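Local coordinates for protein tRNA dimethylallyltransferase (Bacillus halodurans C-125, PDB 2QGN) that probably transfers a dimethylallyl group from dimethylallyl diphosphate to adenine 37 of tRNAs that read codons beginning with uridine, giving N6-dimethylallyladenosine, at residues G196-R201 with V284-M289; S20-K25 with D293-I298; E30-D35 with H60-I65; I109-L114 with S188-V193. One frame throughout, in Å; residues are numbered along the deposited sequence.

Contact 1: residues G196-R201 with V284-M289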
loop_
_atom_site.group_PDB
_atom_site.type_symbol
_atom_site.label_atom_id
_atom_site.label_comp_id
_atom_site.label_asym_id
_atom_site.label_seq_id
_atom_site.Cartn_x
_atom_site.Cartn_y
_atom_site.Cartn_z
ATOM N N GLY A 196 -1.671 -12.271 2.905
ATOM C CA GLY A 196 -2.536 -11.574 1.983
ATOM C C GLY A 196 -3.882 -11.328 2.602
ATOM O O GLY A 196 -4.427 -12.183 3.311
ATOM N N LEU A 197 -4.421 -10.148 2.330
ATOM C CA LEU A 197 -5.721 -9.779 2.862
ATOM C C LEU A 197 -6.750 -9.730 1.745
ATOM O O LEU A 197 -6.640 -8.911 0.840
ATOM C CB LEU A 197 -5.622 -8.420 3.555
ATOM C CG LEU A 197 -4.605 -8.367 4.705
ATOM C CD1 LEU A 197 -4.803 -7.062 5.495
ATOM C CD2 LEU A 197 -4.787 -9.572 5.620
ATOM N N THR A 198 -7.731 -10.623 1.797
ATOM C CA THR A 198 -8.789 -10.654 0.790
ATOM C C THR A 198 -10.130 -10.333 1.398
ATOM O O THR A 198 -10.279 -10.255 2.618
ATOM C CB THR A 198 -8.970 -12.024 0.115
ATOM O OG1 THR A 198 -8.919 -13.056 1.108
ATOM C CG2 THR A 198 -7.945 -12.233 -0.950
HETATM N N MSE A 199 -11.116 -10.206 0.516
HETATM C CA MSE A 199 -12.470 -9.865 0.907
HETATM C C MSE A 199 -13.410 -10.265 -0.229
HETATM O O MSE A 199 -12.979 -10.424 -1.370
HETATM C CB MSE A 199 -12.509 -8.358 1.150
HETATM C CG MSE A 199 -13.799 -7.783 1.682
HETATM SE SE MSE A 199 -13.532 -5.889 2.102
HETATM C CE MSE A 199 -12.778 -6.057 3.886
ATOM N N GLU A 200 -14.689 -10.437 0.087
ATOM C CA GLU A 200 -15.680 -10.809 -0.920
ATOM C C GLU A 200 -15.832 -9.759 -2.018
ATOM O O GLU A 200 -16.193 -8.613 -1.741
ATOM C CB GLU A 200 -17.026 -11.041 -0.257
ATOM C CG GLU A 200 -17.200 -12.447 0.231
ATOM C CD GLU A 200 -18.199 -12.533 1.352
ATOM O OE1 GLU A 200 -19.328 -11.998 1.193
ATOM O OE2 GLU A 200 -17.853 -13.144 2.392
ATOM N N ARG A 201 -15.576 -10.171 -3.260
ATOM C CA ARG A 201 -15.646 -9.285 -4.424
ATOM C C ARG A 201 -16.589 -8.080 -4.280
ATOM O O ARG A 201 -16.173 -6.937 -4.469
ATOM C CB ARG A 201 -16.019 -10.088 -5.677
ATOM C CG ARG A 201 -15.506 -9.448 -6.956
ATOM C CD ARG A 201 -15.804 -10.288 -8.194
ATOM N NE ARG A 201 -17.237 -10.418 -8.443
ATOM C CZ ARG A 201 -17.755 -10.901 -9.567
ATOM N NH1 ARG A 201 -16.950 -11.297 -10.545
ATOM N NH2 ARG A 201 -19.073 -10.988 -9.713
ATOM N N VAL A 284 2.015 -17.249 -0.085
ATOM C CA VAL A 284 1.224 -16.160 0.460
ATOM C C VAL A 284 0.031 -16.705 1.223
ATOM O O VAL A 284 -0.892 -17.264 0.634
ATOM C CB VAL A 284 0.746 -15.188 -0.634
ATOM C CG1 VAL A 284 -0.277 -14.209 -0.062
ATOM C CG2 VAL A 284 1.946 -14.420 -1.184
ATOM N N THR A 285 0.062 -16.547 2.543
ATOM C CA THR A 285 -1.020 -17.040 3.380
ATOM C C THR A 285 -2.149 -16.049 3.299
ATOM O O THR A 285 -1.936 -14.861 3.488
ATOM C CB THR A 285 -0.599 -17.155 4.832
ATOM O OG1 THR A 285 0.697 -17.761 4.902
ATOM C CG2 THR A 285 -1.610 -18.008 5.591
ATOM N N TRP A 286 -3.352 -16.533 3.027
ATOM C CA TRP A 286 -4.494 -15.648 2.912
ATOM C C TRP A 286 -5.477 -15.646 4.086
ATOM O O TRP A 286 -5.795 -16.686 4.655
ATOM C CB TRP A 286 -5.260 -15.949 1.608
ATOM C CG TRP A 286 -4.475 -15.633 0.336
ATOM C CD1 TRP A 286 -3.634 -16.469 -0.341
ATOM C CD2 TRP A 286 -4.407 -14.367 -0.344
ATOM N NE1 TRP A 286 -3.046 -15.804 -1.392
ATOM C CE2 TRP A 286 -3.504 -14.514 -1.419
ATOM C CE3 TRP A 286 -5.019 -13.125 -0.145
ATOM C CZ2 TRP A 286 -3.199 -13.468 -2.294
ATOM C CZ3 TRP A 286 -4.712 -12.082 -1.017
ATOM C CH2 TRP A 286 -3.812 -12.264 -2.077
ATOM N N PHE A 287 -5.944 -14.453 4.437
ATOM C CA PHE A 287 -6.941 -14.270 5.488
ATOM C C PHE A 287 -7.924 -13.292 4.866
ATOM O O PHE A 287 -7.515 -12.241 4.363
ATOM C CB PHE A 287 -6.339 -13.628 6.737
ATOM C CG PHE A 287 -5.198 -14.395 7.320
ATOM C CD1 PHE A 287 -3.893 -14.060 7.009
ATOM C CD2 PHE A 287 -5.430 -15.469 8.167
ATOM C CE1 PHE A 287 -2.835 -14.785 7.532
ATOM C CE2 PHE A 287 -4.379 -16.196 8.688
ATOM C CZ PHE A 287 -3.081 -15.853 8.371
ATOM N N ASP A 288 -9.210 -13.629 4.868
ATOM C CA ASP A 288 -10.165 -12.707 4.288
ATOM C C ASP A 288 -10.937 -12.047 5.402
ATOM O O ASP A 288 -11.599 -12.690 6.222
ATOM C CB ASP A 288 -11.096 -13.389 3.285
ATOM C CG ASP A 288 -12.173 -14.183 3.939
ATOM O OD1 ASP A 288 -11.829 -15.093 4.727
ATOM O OD2 ASP A 288 -13.361 -13.897 3.656
HETATM N N MSE A 289 -10.805 -10.732 5.436
HETATM C CA MSE A 289 -11.429 -9.931 6.460
HETATM C C MSE A 289 -12.940 -9.888 6.270
HETATM O O MSE A 289 -13.677 -10.563 6.985
HETATM C CB MSE A 289 -10.757 -8.575 6.402
HETATM C CG MSE A 289 -9.230 -8.779 6.185
HETATM SE SE MSE A 289 -8.415 -9.958 7.532
HETATM C CE MSE A 289 -8.500 -8.759 9.038
#
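The indole of W286 lies against the backbone of G196, whose CA sits over one face of the six-membered ring, 4.0 Å from its centroid, in a CH-pi contact. V284 CG1 packs on the same face toward the rim, and R279 adds a cation-pi contact from helix 256-280. Glycine carries no side chain that would push the ring off the strand. The two strands are the last parallel pair of the sheet in this P-loop NTPase-like fold, 191-198 inside and 285-288 at the border. Replacing W286 with an alanine would probably uncover G196 CA and leave R279 without its aromatic partner. Bonds alternate along the pair: G196 N gives to T285 O at 2.7 Å, F287 N to G196 O, and T198 N to F287 O. The last, M289 N to T198 O, is more bent (134° at the hydrogen). Across the sheet from the indole, L197 and F287 share a face. L197 also touches V14 of the predicted nucleotide-binding loop and K16 of helix 16-27, and its CD2 lies 4.1 Å from SE of selenomethionine M289. Beyond the strand, M199, also selenomethionine, bends at its last torsion, its CE 4.1 Å from M289 CB.

Contact 2: residues S20-K25 with D293-I298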
loop_
_atom_site.group_PDB
_atom_site.type_symbol
_atom_site.label_atom_id
_atom_site.label_comp_id
_atom_site.label_asym_id
_atom_site.label_seq_id
_atom_site.Cartn_x
_atom_site.Cartn_y
_atom_site.Cartn_z
ATOM N N SER A 20 -2.199 -3.743 9.783
ATOM C CA SER A 20 -0.787 -3.437 9.842
ATOM C C SER A 20 -0.338 -2.830 11.163
ATOM O O SER A 20 0.561 -3.363 11.820
ATOM C CB SER A 20 -0.427 -2.477 8.711
ATOM O OG SER A 20 0.960 -2.379 8.588
ATOM N N VAL A 21 -0.954 -1.716 11.555
ATOM C CA VAL A 21 -0.551 -1.050 12.785
ATOM C C VAL A 21 -0.845 -1.878 14.025
ATOM O O VAL A 21 -0.094 -1.823 14.995
ATOM C CB VAL A 21 -1.175 0.357 12.894
ATOM C CG1 VAL A 21 -0.911 1.120 11.593
ATOM C CG2 VAL A 21 -2.646 0.283 13.193
HETATM N N MSE A 22 -1.906 -2.681 13.983
HETATM C CA MSE A 22 -2.225 -3.522 15.123
HETATM C C MSE A 22 -1.158 -4.598 15.305
HETATM O O MSE A 22 -0.738 -4.881 16.431
HETATM C CB MSE A 22 -3.593 -4.184 14.955
HETATM C CG MSE A 22 -4.765 -3.253 15.170
HETATM SE SE MSE A 22 -6.439 -4.141 14.765
HETATM C CE MSE A 22 -6.878 -4.739 16.560
ATOM N N LEU A 23 -0.721 -5.212 14.210
ATOM C CA LEU A 23 0.304 -6.243 14.323
ATOM C C LEU A 23 1.598 -5.622 14.824
ATOM O O LEU A 23 2.300 -6.222 15.637
ATOM C CB LEU A 23 0.534 -6.940 12.981
ATOM C CG LEU A 23 -0.536 -7.970 12.604
ATOM C CD1 LEU A 23 -0.446 -8.263 11.124
ATOM C CD2 LEU A 23 -0.345 -9.260 13.421
ATOM N N ALA A 24 1.912 -4.418 14.355
ATOM C CA ALA A 24 3.134 -3.761 14.805
ATOM C C ALA A 24 3.139 -3.584 16.328
ATOM O O ALA A 24 4.134 -3.902 16.986
ATOM C CB ALA A 24 3.294 -2.422 14.123
ATOM N N LYS A 25 2.026 -3.109 16.886
ATOM C CA LYS A 25 1.924 -2.897 18.334
ATOM C C LYS A 25 2.011 -4.218 19.093
ATOM O O LYS A 25 2.421 -4.253 20.253
ATOM C CB LYS A 25 0.614 -2.180 18.675
ATOM C CG LYS A 25 0.408 -0.898 17.892
ATOM C CD LYS A 25 -1.009 -0.357 18.043
ATOM C CE LYS A 25 -1.277 0.146 19.455
ATOM N NZ LYS A 25 -0.361 1.262 19.845
ATOM N N ASP A 293 -14.384 -9.230 12.871
ATOM C CA ASP A 293 -13.989 -8.473 14.049
ATOM C C ASP A 293 -12.473 -8.429 14.149
ATOM O O ASP A 293 -11.842 -9.451 14.418
ATOM C CB ASP A 293 -14.542 -9.111 15.323
ATOM C CG ASP A 293 -14.011 -8.440 16.577
ATOM O OD1 ASP A 293 -14.182 -8.996 17.684
ATOM O OD2 ASP A 293 -13.422 -7.348 16.443
ATOM N N PHE A 294 -11.887 -7.255 13.956
ATOM C CA PHE A 294 -10.435 -7.151 14.027
ATOM C C PHE A 294 -9.889 -7.602 15.369
ATOM O O PHE A 294 -8.728 -7.988 15.464
ATOM C CB PHE A 294 -9.963 -5.730 13.687
ATOM C CG PHE A 294 -9.854 -5.479 12.203
ATOM C CD1 PHE A 294 -10.986 -5.506 11.399
ATOM C CD2 PHE A 294 -8.617 -5.266 11.600
ATOM C CE1 PHE A 294 -10.887 -5.326 10.016
ATOM C CE2 PHE A 294 -8.517 -5.087 10.225
ATOM C CZ PHE A 294 -9.650 -5.119 9.432
ATOM N N ASP A 295 -10.736 -7.587 16.396
ATOM C CA ASP A 295 -10.319 -8.017 17.724
ATOM C C ASP A 295 -10.194 -9.537 17.776
ATOM O O ASP A 295 -9.683 -10.096 18.742
ATOM C CB ASP A 295 -11.318 -7.519 18.774
ATOM C CG ASP A 295 -11.011 -6.112 19.236
ATOM O OD1 ASP A 295 -11.835 -5.527 19.967
ATOM O OD2 ASP A 295 -9.930 -5.598 18.870
ATOM N N LYS A 296 -10.657 -10.195 16.717
ATOM C CA LYS A 296 -10.596 -11.648 16.613
ATOM C C LYS A 296 -9.516 -12.040 15.613
ATOM O O LYS A 296 -8.549 -12.730 15.951
ATOM C CB LYS A 296 -11.931 -12.209 16.122
ATOM C CG LYS A 296 -12.741 -12.960 17.153
ATOM C CD LYS A 296 -13.299 -12.042 18.226
ATOM C CE LYS A 296 -14.289 -12.799 19.115
ATOM N NZ LYS A 296 -13.669 -14.004 19.741
ATOM N N LYS A 297 -9.694 -11.595 14.373
ATOM C CA LYS A 297 -8.744 -11.905 13.311
ATOM C C LYS A 297 -7.319 -11.588 13.689
ATOM O O LYS A 297 -6.417 -12.376 13.425
ATOM C CB LYS A 297 -9.103 -11.161 12.020
ATOM C CG LYS A 297 -10.055 -11.923 11.121
ATOM C CD LYS A 297 -9.458 -13.254 10.655
ATOM C CE LYS A 297 -10.348 -13.913 9.609
ATOM N NZ LYS A 297 -9.766 -15.157 9.029
ATOM N N ILE A 298 -7.112 -10.445 14.322
ATOM C CA ILE A 298 -5.765 -10.074 14.701
ATOM C C ILE A 298 -5.058 -11.189 15.473
ATOM O O ILE A 298 -3.925 -11.519 15.156
ATOM C CB ILE A 298 -5.739 -8.790 15.548
ATOM C CG1 ILE A 298 -4.295 -8.398 15.824
ATOM C CG2 ILE A 298 -6.461 -9.011 16.873
ATOM C CD1 ILE A 298 -3.561 -7.988 14.613
#
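M22 runs roughly perpendicular to F294, the selenium of this selenomethionine approaching the edge of the phenyl ring near its plane. SE stands 5.3 Å from the ring centroid and 4.0 Å from F294 CD2, a Met-aromatic contact made from the side. A bend at the last torsion (chi3 94°) turns the methyl onward across the start of the second helix, where M22 CE lies 3.9 Å from D295 OD2. This joins helix 16-27, which follows the probable nucleotide-binding P-loop, to the first turn of the C-terminal helix 294-312; the short axes cross at -58° and stay 11.1 Å apart, so the contact rests on side chains reaching across. F294 also receives a cation-pi contact from K18, one turn back on the first helix. L23 and I298 run alongside one another, pointing opposite ways. With CG1 of I298 swung away from its own backbone N (chi1 -176°), the terminal CD1 reaches over to the neighbouring helix, 3.6 Å from L23 CG and 3.8 Å from M22 CB. At the N-cap, D293 OD2 accepts from D295 N at 2.7 Å, the amide coming from above the carboxylate plane.

Contact 3: residues E30-D35 with H60-I65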
loop_
_atom_site.group_PDB
_atom_site.type_symbol
_atom_site.label_atom_id
_atom_site.label_comp_id
_atom_site.label_asym_id
_atom_site.label_seq_id
_atom_site.Cartn_x
_atom_site.Cartn_y
_atom_site.Cartn_z
ATOM N N GLU A 30 8.059 -1.818 12.964
ATOM C CA GLU A 30 8.010 -0.530 12.273
ATOM C C GLU A 30 7.512 -0.793 10.851
ATOM O O GLU A 30 7.839 -1.815 10.248
ATOM C CB GLU A 30 9.403 0.125 12.227
ATOM C CG GLU A 30 9.963 0.557 13.591
ATOM C CD GLU A 30 11.237 1.411 13.493
ATOM O OE1 GLU A 30 11.242 2.428 12.760
ATOM O OE2 GLU A 30 12.241 1.077 14.163
ATOM N N VAL A 31 6.723 0.130 10.321
ATOM C CA VAL A 31 6.172 -0.043 8.993
ATOM C C VAL A 31 6.910 0.661 7.871
ATOM O O VAL A 31 7.255 1.844 7.967
ATOM C CB VAL A 31 4.690 0.385 8.960
ATOM C CG1 VAL A 31 4.177 0.439 7.519
ATOM C CG2 VAL A 31 3.871 -0.617 9.762
ATOM N N ILE A 32 7.166 -0.095 6.813
ATOM C CA ILE A 32 7.822 0.438 5.632
ATOM C C ILE A 32 6.764 0.345 4.552
ATOM O O ILE A 32 6.370 -0.747 4.163
ATOM C CB ILE A 32 9.030 -0.400 5.206
ATOM C CG1 ILE A 32 10.078 -0.444 6.311
ATOM C CG2 ILE A 32 9.658 0.217 3.991
ATOM C CD1 ILE A 32 11.211 -1.405 6.001
ATOM N N SER A 33 6.290 1.494 4.095
ATOM C CA SER A 33 5.261 1.531 3.072
ATOM C C SER A 33 5.763 1.091 1.723
ATOM O O SER A 33 6.867 1.444 1.319
ATOM C CB SER A 33 4.702 2.931 2.891
ATOM O OG SER A 33 3.920 2.952 1.709
ATOM N N GLY A 34 4.926 0.342 1.015
ATOM C CA GLY A 34 5.295 -0.113 -0.306
ATOM C C GLY A 34 4.501 0.627 -1.373
ATOM O O GLY A 34 4.814 0.550 -2.558
ATOM N N ASP A 35 3.465 1.340 -0.950
ATOM C CA ASP A 35 2.623 2.102 -1.861
ATOM C C ASP A 35 3.394 3.368 -2.242
ATOM O O ASP A 35 3.452 4.334 -1.476
ATOM C CB ASP A 35 1.303 2.423 -1.153
ATOM C CG ASP A 35 0.403 3.343 -1.956
ATOM O OD1 ASP A 35 -0.031 2.989 -3.070
ATOM O OD2 ASP A 35 0.117 4.435 -1.447
ATOM N N HIS A 60 6.467 5.059 10.715
ATOM C CA HIS A 60 6.386 4.657 9.311
ATOM C C HIS A 60 7.459 5.299 8.451
ATOM O O HIS A 60 7.921 6.403 8.732
ATOM C CB HIS A 60 5.009 4.995 8.732
ATOM C CG HIS A 60 3.916 4.115 9.243
ATOM N ND1 HIS A 60 3.013 3.485 8.413
ATOM C CD2 HIS A 60 3.599 3.731 10.503
ATOM C CE1 HIS A 60 2.190 2.750 9.138
ATOM N NE2 HIS A 60 2.525 2.883 10.409
ATOM N N HIS A 61 7.849 4.611 7.384
ATOM C CA HIS A 61 8.873 5.140 6.502
ATOM C C HIS A 61 8.381 5.209 5.065
ATOM O O HIS A 61 7.365 4.605 4.711
ATOM C CB HIS A 61 10.124 4.264 6.593
ATOM C CG HIS A 61 10.568 4.002 8.000
ATOM N ND1 HIS A 61 9.876 3.172 8.855
ATOM C CD2 HIS A 61 11.601 4.503 8.716
ATOM C CE1 HIS A 61 10.462 3.172 10.038
ATOM N NE2 HIS A 61 11.511 3.971 9.981
ATOM N N LEU A 62 9.094 5.963 4.236
ATOM C CA LEU A 62 8.734 6.070 2.827
ATOM C C LEU A 62 7.405 6.773 2.589
ATOM O O LEU A 62 6.689 6.445 1.649
ATOM C CB LEU A 62 8.695 4.671 2.203
ATOM C CG LEU A 62 10.027 4.002 1.861
ATOM C CD1 LEU A 62 11.088 4.336 2.879
ATOM C CD2 LEU A 62 9.813 2.509 1.761
ATOM N N ILE A 63 7.082 7.724 3.455
ATOM C CA ILE A 63 5.868 8.513 3.329
ATOM C C ILE A 63 6.313 9.961 3.355
ATOM O O ILE A 63 7.074 10.359 4.238
ATOM C CB ILE A 63 4.919 8.263 4.495
ATOM C CG1 ILE A 63 4.289 6.885 4.326
ATOM C CG2 ILE A 63 3.857 9.364 4.574
ATOM C CD1 ILE A 63 3.341 6.528 5.423
ATOM N N ASP A 64 5.861 10.733 2.374
ATOM C CA ASP A 64 6.217 12.141 2.272
ATOM C C ASP A 64 7.725 12.367 2.219
ATOM O O ASP A 64 8.276 13.149 2.993
ATOM C CB ASP A 64 5.600 12.926 3.437
ATOM C CG ASP A 64 4.099 13.069 3.303
ATOM O OD1 ASP A 64 3.453 13.574 4.253
ATOM O OD2 ASP A 64 3.568 12.678 2.235
ATOM N N ILE A 65 8.393 11.676 1.302
ATOM C CA ILE A 65 9.834 11.833 1.154
ATOM C C ILE A 65 10.209 12.426 -0.197
ATOM O O ILE A 65 11.387 12.634 -0.473
ATOM C CB ILE A 65 10.576 10.492 1.287
ATOM C CG1 ILE A 65 9.976 9.477 0.309
ATOM C CG2 ILE A 65 10.526 10.002 2.727
ATOM C CD1 ILE A 65 10.769 8.195 0.202
#
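Hydrogen bonding centres on the carbonyl of V31, which is gripped twice by H61. The backbone N of H61 gives to V31 O at 2.9 Å, nearly in line with the carbonyl bond, and its ring ND1 gives to the same oxygen at 3.1 Å. The second bond is straight (171° at the hydrogen) and lies in the imidazole plane, although ND1 stands above the carbonyl plane. With chi1 at -50°, CG of H61 sits beside its own backbone N, which brings amide and ring to one acceptor and should fix the rotation of the ring. Further along, S33 N to H61 O is weak at 3.3 Å. E30 OE1 lies at the H61 ring edge, in its plane, without a hydrogen bond to it; the nearby carboxylate might favour a positive imidazole, although E30 has its salt bridge with R93 through the other oxygen. Apolar contacts lie on both sides of the strand pair. V31 CB sits over the centre of the H60 ring, 3.5 Å from its centroid, in a CH-pi contact, the two side chains pointing the same way. On the H61 side, I32 CG2 meets L62 CD2, and L62 continues onto F77 and L84 of helix 74-91. Strand 29-33, helix 52-55 and strand 60-61 thus close a beta-alpha-beta unit at one border of the parallel sheet of the P-loop NTPase fold.

Contact 4: residues I109-L114 with S188-V193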
loop_
_atom_site.group_PDB
_atom_site.type_symbol
_atom_site.label_atom_id
_atom_site.label_comp_id
_atom_site.label_asym_id
_atom_site.label_seq_id
_atom_site.Cartn_x
_atom_site.Cartn_y
_atom_site.Cartn_z
ATOM N N ILE A 109 11.821 -8.344 -1.543
ATOM C CA ILE A 109 11.868 -9.672 -0.949
ATOM C C ILE A 109 12.711 -10.646 -1.753
ATOM O O ILE A 109 13.008 -11.734 -1.285
ATOM C CB ILE A 109 10.464 -10.276 -0.798
ATOM C CG1 ILE A 109 9.932 -10.690 -2.170
ATOM C CG2 ILE A 109 9.530 -9.258 -0.141
ATOM C CD1 ILE A 109 8.571 -11.354 -2.126
ATOM N N HIS A 110 13.093 -10.279 -2.968
ATOM C CA HIS A 110 13.913 -11.186 -3.767
ATOM C C HIS A 110 15.193 -10.539 -4.244
ATOM O O HIS A 110 15.908 -11.102 -5.081
ATOM C CB HIS A 110 13.126 -11.695 -4.965
ATOM C CG HIS A 110 12.098 -12.716 -4.607
ATOM N ND1 HIS A 110 10.860 -12.766 -5.212
ATOM C CD2 HIS A 110 12.130 -13.742 -3.728
ATOM C CE1 HIS A 110 10.174 -13.783 -4.718
ATOM N NE2 HIS A 110 10.922 -14.392 -3.817
ATOM N N GLN A 111 15.469 -9.353 -3.705
ATOM C CA GLN A 111 16.666 -8.591 -4.044
ATOM C C GLN A 111 16.947 -8.567 -5.543
ATOM O O GLN A 111 18.018 -8.980 -5.973
ATOM C CB GLN A 111 17.882 -9.168 -3.312
ATOM C CG GLN A 111 18.051 -8.712 -1.866
ATOM C CD GLN A 111 18.251 -7.209 -1.738
ATOM O OE1 GLN A 111 17.291 -6.436 -1.812
ATOM N NE2 GLN A 111 19.505 -6.785 -1.557
ATOM N N PHE A 112 15.989 -8.094 -6.335
ATOM C CA PHE A 112 16.160 -8.020 -7.778
ATOM C C PHE A 112 17.430 -7.250 -8.125
ATOM O O PHE A 112 17.875 -6.388 -7.363
ATOM C CB PHE A 112 14.954 -7.321 -8.421
ATOM C CG PHE A 112 13.765 -8.214 -8.643
ATOM C CD1 PHE A 112 13.783 -9.551 -8.250
ATOM C CD2 PHE A 112 12.625 -7.715 -9.278
ATOM C CE1 PHE A 112 12.681 -10.380 -8.493
ATOM C CE2 PHE A 112 11.521 -8.529 -9.527
ATOM C CZ PHE A 112 11.546 -9.866 -9.134
ATOM N N ASN A 113 18.009 -7.571 -9.276
ATOM C CA ASN A 113 19.215 -6.903 -9.752
ATOM C C ASN A 113 18.745 -5.818 -10.737
ATOM O O ASN A 113 18.768 -6.022 -11.950
ATOM C CB ASN A 113 20.102 -7.921 -10.471
ATOM C CG ASN A 113 21.471 -7.371 -10.828
ATOM O OD1 ASN A 113 21.638 -6.181 -11.096
ATOM N ND2 ASN A 113 22.461 -8.253 -10.847
ATOM N N LEU A 114 18.314 -4.678 -10.215
ATOM C CA LEU A 114 17.812 -3.595 -11.059
ATOM C C LEU A 114 18.910 -2.770 -11.711
ATOM O O LEU A 114 19.980 -2.567 -11.128
ATOM C CB LEU A 114 16.880 -2.687 -10.246
ATOM C CG LEU A 114 15.630 -3.361 -9.657
ATOM C CD1 LEU A 114 14.837 -2.353 -8.820
ATOM C CD2 LEU A 114 14.764 -3.895 -10.771
ATOM N N SER A 188 13.528 -16.297 -1.028
ATOM C CA SER A 188 13.925 -14.985 -0.529
ATOM C C SER A 188 15.070 -15.039 0.453
ATOM O O SER A 188 15.118 -15.919 1.311
ATOM C CB SER A 188 12.777 -14.286 0.173
ATOM O OG SER A 188 13.285 -13.129 0.822
ATOM N N PRO A 189 15.999 -14.078 0.360
ATOM C CA PRO A 189 17.141 -14.042 1.271
ATOM C C PRO A 189 16.713 -13.680 2.692
ATOM O O PRO A 189 17.523 -13.713 3.622
ATOM C CB PRO A 189 18.040 -12.983 0.645
ATOM C CG PRO A 189 17.058 -12.049 0.014
ATOM C CD PRO A 189 16.108 -13.013 -0.650
ATOM N N TYR A 190 15.438 -13.325 2.847
ATOM C CA TYR A 190 14.875 -12.970 4.146
ATOM C C TYR A 190 14.037 -14.130 4.675
ATOM O O TYR A 190 13.774 -15.098 3.964
ATOM C CB TYR A 190 13.953 -11.745 4.038
ATOM C CG TYR A 190 14.606 -10.461 3.564
ATOM C CD1 TYR A 190 14.672 -10.143 2.208
ATOM C CD2 TYR A 190 15.163 -9.562 4.474
ATOM C CE1 TYR A 190 15.278 -8.963 1.772
ATOM C CE2 TYR A 190 15.774 -8.380 4.046
ATOM C CZ TYR A 190 15.825 -8.093 2.695
ATOM O OH TYR A 190 16.442 -6.953 2.263
ATOM N N ASN A 191 13.643 -14.022 5.942
ATOM C CA ASN A 191 12.778 -14.994 6.603
ATOM C C ASN A 191 11.483 -14.200 6.565
ATOM O O ASN A 191 11.125 -13.500 7.516
ATOM C CB ASN A 191 13.237 -15.236 8.047
ATOM C CG ASN A 191 12.370 -16.249 8.787
ATOM O OD1 ASN A 191 11.764 -17.125 8.179
ATOM N ND2 ASN A 191 12.330 -16.142 10.113
ATOM N N LEU A 192 10.823 -14.281 5.418
ATOM C CA LEU A 192 9.597 -13.547 5.157
ATOM C C LEU A 192 8.330 -14.275 5.536
ATOM O O LEU A 192 8.243 -15.493 5.434
ATOM C CB LEU A 192 9.517 -13.200 3.670
ATOM C CG LEU A 192 9.132 -11.773 3.281
ATOM C CD1 LEU A 192 8.745 -11.772 1.804
ATOM C CD2 LEU A 192 7.967 -11.264 4.128
ATOM N N VAL A 193 7.337 -13.511 5.958
ATOM C CA VAL A 193 6.051 -14.082 6.297
ATOM C C VAL A 193 4.974 -13.335 5.516
ATOM O O VAL A 193 4.260 -12.510 6.078
ATOM C CB VAL A 193 5.744 -13.945 7.788
ATOM C CG1 VAL A 193 4.408 -14.597 8.079
ATOM C CG2 VAL A 193 6.851 -14.586 8.624
#
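S188 turns its hydroxyl away from its own backbone N (chi1 170°), which directs OG to the carbonyl of I109. In I109 the CG1 branch lies between the backbone N and the carbonyl carbon (chi1 73°), over the centre of the H110 ring, while CG2 turns to L192. S188 OG donates to I109 O, lying in the carbonyl plane; at 2.5 Å the bond is short and its exact length uncertain. The same OG accepts from Y190 N at 3.0 Å, forming an ST turn just before strand 191-198. Opposite it helix 102-109 ends in a Schellman motif, with Q111 at the C-prime position. L192 CD1 packs on I109 CG2, closer in the model than is comfortable, the two side chains standing nearly square to each other. Q111 is bent at its second torsion, and its CG packs 4.0 Å from P189 CG. Its amide is turned 82° from the Y190 ring, and OE1 is hydrogen-bonded to T82 of helix 74-91. S188 CA approaches H110 at the edge of the ring, 3.9 Å from CD2. With an alanine here, I109 O would probably lose this donor and Y190 N its acceptor, freeing the turn to shift against the helix end. One hydroxyl thus appears to donate to the helix end and accept from the turn that leads into strand 191-198.

In the fold
From the N terminus, helix 16-27 supplies the first half of contact 2, whose partner, the start of helix 294-312, comes only near the end of the chain; the other three contacts fall within that long closure. Contact 3 closes first, a short loop through helix 52-55 at one border of the sheet. Contact 4 follows, bridging a largely unmodelled excursion and leading into strand 191-198. Contact 1 then starts on that same strand and closes over a mostly helical stretch of about 80 residues at the other border. These three run in series, with no crossing. Contact 2 touches contact 1 through M289 and F294, and contact 3 through S20 and V31, so its helices connect regions near both sheet borders.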